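YesW protein (Bacillus subtilis, PDB 2ZUX) cleaves the rhamnogalacturonan backbone of plant cell-wall pectin by endo-type elimination, releasing oligosaccharides, and requires calcium or manganese for activity. Local coordinates at residues 284-292 with 320-328. Sequence-based numbering, arbitrary orientation.
Sequences MTRGYYAKT and FAGQGNHNL. With CA (calcium ion), chain C.
A calcium site of the family 11 lyase beta-propeller, where a hairpin turn of one blade (strands 281-286 and 293-300) meets the loop leading into the next, illustrates how a second shell positions a metal ligand. His326 binds the calcium ion through NE2 at 2.2 Å, alongside His362, Asp364 and Glu385, while its ND1 donates to Tyr288 OH at 2.9 Å, with that hydroxyl oxygen 20° out of the imidazole plane. Both ring nitrogens are thus engaged, which should hold the imidazole's rotation. The Tyr288 side chain crosses that of His326 at about a right angle, and Asn325 O sits 3.3 Å above one face of the phenol ring, toward its rim. A phenylalanine in place of Tyr288 would probably leave ND1 without its acceptor and the metal-bound imidazole freer to turn. Tyr289, whose CG lies anti to its carbonyl carbon (chi1 -66°), brings OH within 2.6 Å of a water that coordinates the calcium. Gly324 CA packs 3.5 Å from Tyr288 CB, where a CB on Gly324 would collide with it. Ala290 O is gripped from opposite faces of its carbonyl plane, by Gly322 N at 3.1 Å and by Thr292 OG1 at 2.9 Å.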
ATOM      1  N   MET A 284      -8.834 -10.897  -6.465  1.00 10.14           N
ATOM      2  CA  MET A 284      -9.457  -9.917  -7.361  1.00 10.20           C
ATOM      3  C   MET A 284     -10.914  -9.799  -6.948  1.00  9.40           C
ATOM      4  O   MET A 284     -11.602 -10.819  -6.791  1.00 10.32           O
ATOM      5  CB  MET A 284      -9.387 -10.371  -8.823  1.00 10.88           C
ATOM      6  CG  MET A 284      -7.995 -10.358  -9.419  1.00 12.73           C
ATOM      7  SD  MET A 284      -7.422  -8.653  -9.781  1.00 21.13           S
ATOM      8  CE  MET A 284      -5.742  -8.850  -9.245  1.00 18.97           C
ATOM      9  N   THR A 285     -11.388  -8.567  -6.772  1.00  9.31           N
ATOM     10  CA  THR A 285     -12.780  -8.340  -6.401  1.00  9.03           C
ATOM     11  C   THR A 285     -13.497  -7.444  -7.400  1.00  9.24           C
ATOM     12  O   THR A 285     -12.870  -6.680  -8.158  1.00  9.41           O
ATOM     13  CB  THR A 285     -12.928  -7.743  -4.983  1.00  9.43           C
ATOM     14  OG1 THR A 285     -12.672  -6.336  -5.015  1.00  9.53           O
ATOM     15  CG2 THR A 285     -11.944  -8.377  -4.025  1.00 10.03           C
ATOM     16  N   ARG A 286     -14.819  -7.522  -7.394  1.00  9.11           N
ATOM     17  CA  ARG A 286     -15.631  -6.730  -8.309  1.00  9.07           C
ATOM     18  C   ARG A 286     -16.933  -6.421  -7.619  1.00  9.49           C
ATOM     19  O   ARG A 286     -17.577  -7.322  -7.073  1.00  9.58           O
ATOM     20  CB  ARG A 286     -15.884  -7.498  -9.609  1.00  9.35           C
ATOM     21  CG  ARG A 286     -16.537  -6.682 -10.723  1.00  9.92           C
ATOM     22  CD  ARG A 286     -16.573  -7.451 -12.021  1.00  9.83           C
ATOM     23  NE  ARG A 286     -16.711  -6.541 -13.152  1.00 10.22           N
ATOM     24  CZ  ARG A 286     -16.291  -6.803 -14.387  1.00  9.68           C
ATOM     25  NH1 ARG A 286     -15.742  -7.978 -14.680  1.00 10.63           N
ATOM     26  NH2 ARG A 286     -16.432  -5.877 -15.333  1.00 10.45           N
ATOM     27  N   GLY A 287     -17.316  -5.154  -7.646  1.00  9.44           N
ATOM     28  CA  GLY A 287     -18.538  -4.698  -7.004  1.00  9.64           C
ATOM     29  C   GLY A 287     -18.368  -4.378  -5.534  1.00  9.67           C
ATOM     30  O   GLY A 287     -17.531  -4.963  -4.838  1.00 10.19           O
ATOM     31  N   TYR A 288     -19.188  -3.449  -5.059  1.00 10.14           N
ATOM     32  CA  TYR A 288     -19.387  -3.283  -3.626  1.00 10.69           C
ATOM     33  C   TYR A 288     -20.665  -2.577  -3.230  1.00 10.98           C
ATOM     34  O   TYR A 288     -21.177  -2.831  -2.148  1.00 11.96           O
ATOM     35  CB  TYR A 288     -18.185  -2.687  -2.885  1.00 10.90           C
ATOM     36  CG  TYR A 288     -17.395  -1.604  -3.569  1.00 10.44           C
ATOM     37  CD1 TYR A 288     -17.872  -0.296  -3.652  1.00 10.77           C
ATOM     38  CD2 TYR A 288     -16.117  -1.875  -4.056  1.00 10.24           C
ATOM     39  CE1 TYR A 288     -17.112   0.704  -4.258  1.00 10.90           C
ATOM     40  CE2 TYR A 288     -15.347  -0.886  -4.651  1.00 10.43           C
ATOM     41  CZ  TYR A 288     -15.852   0.400  -4.747  1.00 10.64           C
ATOM     42  OH  TYR A 288     -15.086   1.377  -5.341  1.00 10.78           O
ATOM     43  N   TYR A 289     -21.211  -1.723  -4.094  1.00 10.65           N
ATOM     44  CA  TYR A 289     -22.450  -1.027  -3.735  1.00 10.89           C
ATOM     45  C   TYR A 289     -23.647  -1.962  -3.630  1.00 10.98           C
ATOM     46  O   TYR A 289     -24.546  -1.727  -2.812  1.00 11.51           O
ATOM     47  CB  TYR A 289     -22.760   0.058  -4.750  1.00 10.94           C
ATOM     48  CG  TYR A 289     -21.761   1.182  -4.765  1.00 10.97           C
ATOM     49  CD1 TYR A 289     -21.746   2.129  -3.745  1.00 11.46           C
ATOM     50  CD2 TYR A 289     -20.829   1.306  -5.799  1.00 11.18           C
ATOM     51  CE1 TYR A 289     -20.838   3.176  -3.751  1.00 11.80           C
ATOM     52  CE2 TYR A 289     -19.921   2.352  -5.813  1.00 11.48           C
ATOM     53  CZ  TYR A 289     -19.931   3.285  -4.791  1.00 11.28           C
ATOM     54  OH  TYR A 289     -19.021   4.321  -4.824  1.00 11.97           O
ATOM     55  N   ALA A 290     -23.691  -2.971  -4.495  1.00 10.73           N
ATOM     56  CA  ALA A 290     -24.741  -3.974  -4.457  1.00 10.96           C
ATOM     57  C   ALA A 290     -24.049  -5.323  -4.654  1.00 10.79           C
ATOM     58  O   ALA A 290     -23.236  -5.709  -3.809  1.00 10.91           O
ATOM     59  CB  ALA A 290     -25.794  -3.680  -5.517  1.00 11.52           C
ATOM     60  N   LYS A 291     -24.324  -6.026  -5.750  1.00 10.72           N
ATOM     61  CA  LYS A 291     -23.655  -7.303  -6.001  1.00 10.85           C
ATOM     62  C   LYS A 291     -22.143  -7.189  -5.816  1.00 10.57           C
ATOM     63  O   LYS A 291     -21.516  -6.237  -6.307  1.00 10.40           O
ATOM     64  CB  LYS A 291     -23.963  -7.818  -7.403  1.00 11.39           C
ATOM     65  CG  LYS A 291     -23.306  -9.160  -7.707  1.00 11.78           C
ATOM     66  CD  LYS A 291     -23.658  -9.689  -9.095  1.00 12.17           C
ATOM     67  CE  LYS A 291     -22.906 -10.979  -9.387  1.00 13.69           C
ATOM     68  NZ  LYS A 291     -23.365 -11.589 -10.665  1.00 16.14           N
ATOM     69  N   THR A 292     -21.578  -8.160  -5.104  1.00 10.29           N
ATOM     70  CA  THR A 292     -20.176  -8.167  -4.729  1.00 10.09           C
ATOM     71  C   THR A 292     -19.611  -9.557  -4.956  1.00  9.90           C
ATOM     72  O   THR A 292     -20.219 -10.556  -4.558  1.00 10.01           O
ATOM     73  CB  THR A 292     -20.036  -7.797  -3.238  1.00  9.98           C
ATOM     74  OG1 THR A 292     -20.542  -6.478  -3.026  1.00 10.95           O
ATOM     75  CG2 THR A 292     -18.592  -7.850  -2.786  1.00 10.36           C
ATOM     76  N   PHE A 320     -23.660 -10.131   2.117  1.00 14.27           N
ATOM     77  CA  PHE A 320     -22.324  -9.720   1.671  1.00 14.08           C
ATOM     78  C   PHE A 320     -22.367  -8.794   0.454  1.00 13.74           C
ATOM     79  O   PHE A 320     -21.344  -8.531  -0.180  1.00 14.03           O
ATOM     80  CB  PHE A 320     -21.443 -10.957   1.469  1.00 14.27           C
ATOM     81  CG  PHE A 320     -21.381 -11.824   2.688  1.00 14.49           C
ATOM     82  CD1 PHE A 320     -20.716 -11.388   3.828  1.00 15.71           C
ATOM     83  CD2 PHE A 320     -22.046 -13.046   2.727  1.00 16.40           C
ATOM     84  CE1 PHE A 320     -20.685 -12.168   4.979  1.00 17.28           C
ATOM     85  CE2 PHE A 320     -22.019 -13.836   3.877  1.00 16.99           C
ATOM     86  CZ  PHE A 320     -21.345 -13.387   5.005  1.00 16.78           C
ATOM     87  N   ALA A 321     -23.555  -8.282   0.159  1.00 13.41           N
ATOM     88  CA  ALA A 321     -23.736  -7.239  -0.846  1.00 12.58           C
ATOM     89  C   ALA A 321     -23.793  -5.885  -0.150  1.00 12.04           C
ATOM     90  O   ALA A 321     -24.258  -5.789   0.980  1.00 12.11           O
ATOM     91  CB  ALA A 321     -25.032  -7.474  -1.606  1.00 13.26           C
ATOM     92  N   GLY A 322     -23.328  -4.834  -0.826  1.00 11.37           N
ATOM     93  CA  GLY A 322     -23.526  -3.466  -0.344  1.00 11.45           C
ATOM     94  C   GLY A 322     -22.636  -3.016   0.803  1.00 11.17           C
ATOM     95  O   GLY A 322     -22.897  -1.976   1.412  1.00 11.84           O
ATOM     96  N   GLN A 323     -21.569  -3.768   1.086  1.00 10.42           N
ATOM     97  CA  GLN A 323     -20.765  -3.531   2.290  1.00 10.37           C
ATOM     98  C   GLN A 323     -19.360  -3.005   2.036  1.00 10.17           C
ATOM     99  O   GLN A 323     -18.739  -2.483   2.953  1.00 10.27           O
ATOM    100  CB  GLN A 323     -20.686  -4.802   3.152  1.00 10.32           C
ATOM    101  CG  GLN A 323     -22.044  -5.381   3.558  1.00 11.02           C
ATOM    102  CD  GLN A 323     -22.958  -4.339   4.162  1.00 11.50           C
ATOM    103  OE1 GLN A 323     -22.603  -3.662   5.130  1.00 11.72           O
ATOM    104  NE2 GLN A 323     -24.145  -4.200   3.588  1.00 13.09           N
ATOM    105  N   GLY A 324     -18.851  -3.170   0.820  1.00  9.71           N
ATOM    106  CA  GLY A 324     -17.452  -2.851   0.553  1.00  9.66           C
ATOM    107  C   GLY A 324     -17.123  -1.373   0.484  1.00  9.60           C
ATOM    108  O   GLY A 324     -17.984  -0.528   0.196  1.00  9.54           O
ATOM    109  N   ASN A 325     -15.862  -1.071   0.755  1.00  9.31           N
ATOM    110  CA  ASN A 325     -15.301   0.265   0.657  1.00  9.08           C
ATOM    111  C   ASN A 325     -14.578   0.429  -0.680  1.00  8.52           C
ATOM    112  O   ASN A 325     -14.410  -0.523  -1.436  1.00  8.99           O
ATOM    113  CB  ASN A 325     -14.249   0.439   1.752  1.00  8.70           C
ATOM    114  CG  ASN A 325     -14.801   1.002   3.054  1.00  9.18           C
ATOM    115  OD1 ASN A 325     -15.984   0.840   3.391  1.00  9.48           O
ATOM    116  ND2 ASN A 325     -13.930   1.678   3.799  1.00  8.72           N
ATOM    117  N   HIS A 326     -14.112   1.648  -0.959  1.00  8.77           N
ATOM    118  CA  HIS A 326     -13.124   1.861  -2.034  1.00  8.60           C
ATOM    119  C   HIS A 326     -11.717   1.432  -1.599  1.00  8.58           C
ATOM    120  O   HIS A 326     -10.724   2.045  -1.996  1.00  8.69           O
ATOM    121  CB  HIS A 326     -13.025   3.335  -2.432  1.00  9.00           C
ATOM    122  CG  HIS A 326     -14.335   4.010  -2.680  1.00  8.83           C
ATOM    123  ND1 HIS A 326     -15.109   3.777  -3.798  1.00  9.95           N
ATOM    124  CD2 HIS A 326     -14.987   4.944  -1.955  1.00  9.96           C
ATOM    125  CE1 HIS A 326     -16.185   4.543  -3.747  1.00 10.45           C
ATOM    126  NE2 HIS A 326     -16.128   5.268  -2.644  1.00 10.36           N
ATOM    127  N   ASN A 327     -11.645   0.405  -0.761  1.00  8.64           N
ATOM    128  CA  ASN A 327     -10.390  -0.087  -0.199  1.00  8.88           C
ATOM    129  C   ASN A 327     -10.704  -1.348   0.591  1.00  8.84           C
ATOM    130  O   ASN A 327     -11.864  -1.665   0.835  1.00  9.11           O
ATOM    131  CB  ASN A 327      -9.650   0.982   0.650  1.00  9.35           C
ATOM    132  CG  ASN A 327     -10.580   2.009   1.288  1.00  9.29           C
ATOM    133  OD1 ASN A 327     -10.605   3.190   0.886  1.00 10.74           O
ATOM    134  ND2 ASN A 327     -11.332   1.585   2.282  1.00  7.84           N
ATOM    135  N   LEU A 328      -9.665  -2.083   0.956  1.00  9.13           N
ATOM    136  CA  LEU A 328      -9.802  -3.283   1.775  1.00  9.72           C
ATOM    137  C   LEU A 328      -8.551  -3.436   2.634  1.00  9.67           C
ATOM    138  O   LEU A 328      -7.570  -2.714   2.444  1.00  9.49           O
ATOM    139  CB  LEU A 328     -10.058  -4.529   0.909  1.00 10.24           C
ATOM    140  CG  LEU A 328      -9.170  -4.847  -0.296  1.00  9.71           C
ATOM    141  CD1 LEU A 328      -7.738  -5.200   0.095  1.00 11.68           C
ATOM    142  CD2 LEU A 328      -9.784  -5.985  -1.094  1.00 10.46           C
TER
HETATM  143 CA    CA C 629     -17.664   6.224  -1.468  1.00  5.84          CA
HETATM  144  O   HOH W   1     -19.100   6.297  -3.095  1.00 11.13           O
HETATM  145  O   HOH W   2     -20.138  -5.737  -0.365  1.00 11.25           O
HETATM  146  O   HOH W   3     -17.126   8.183  -2.088  1.00 13.06           O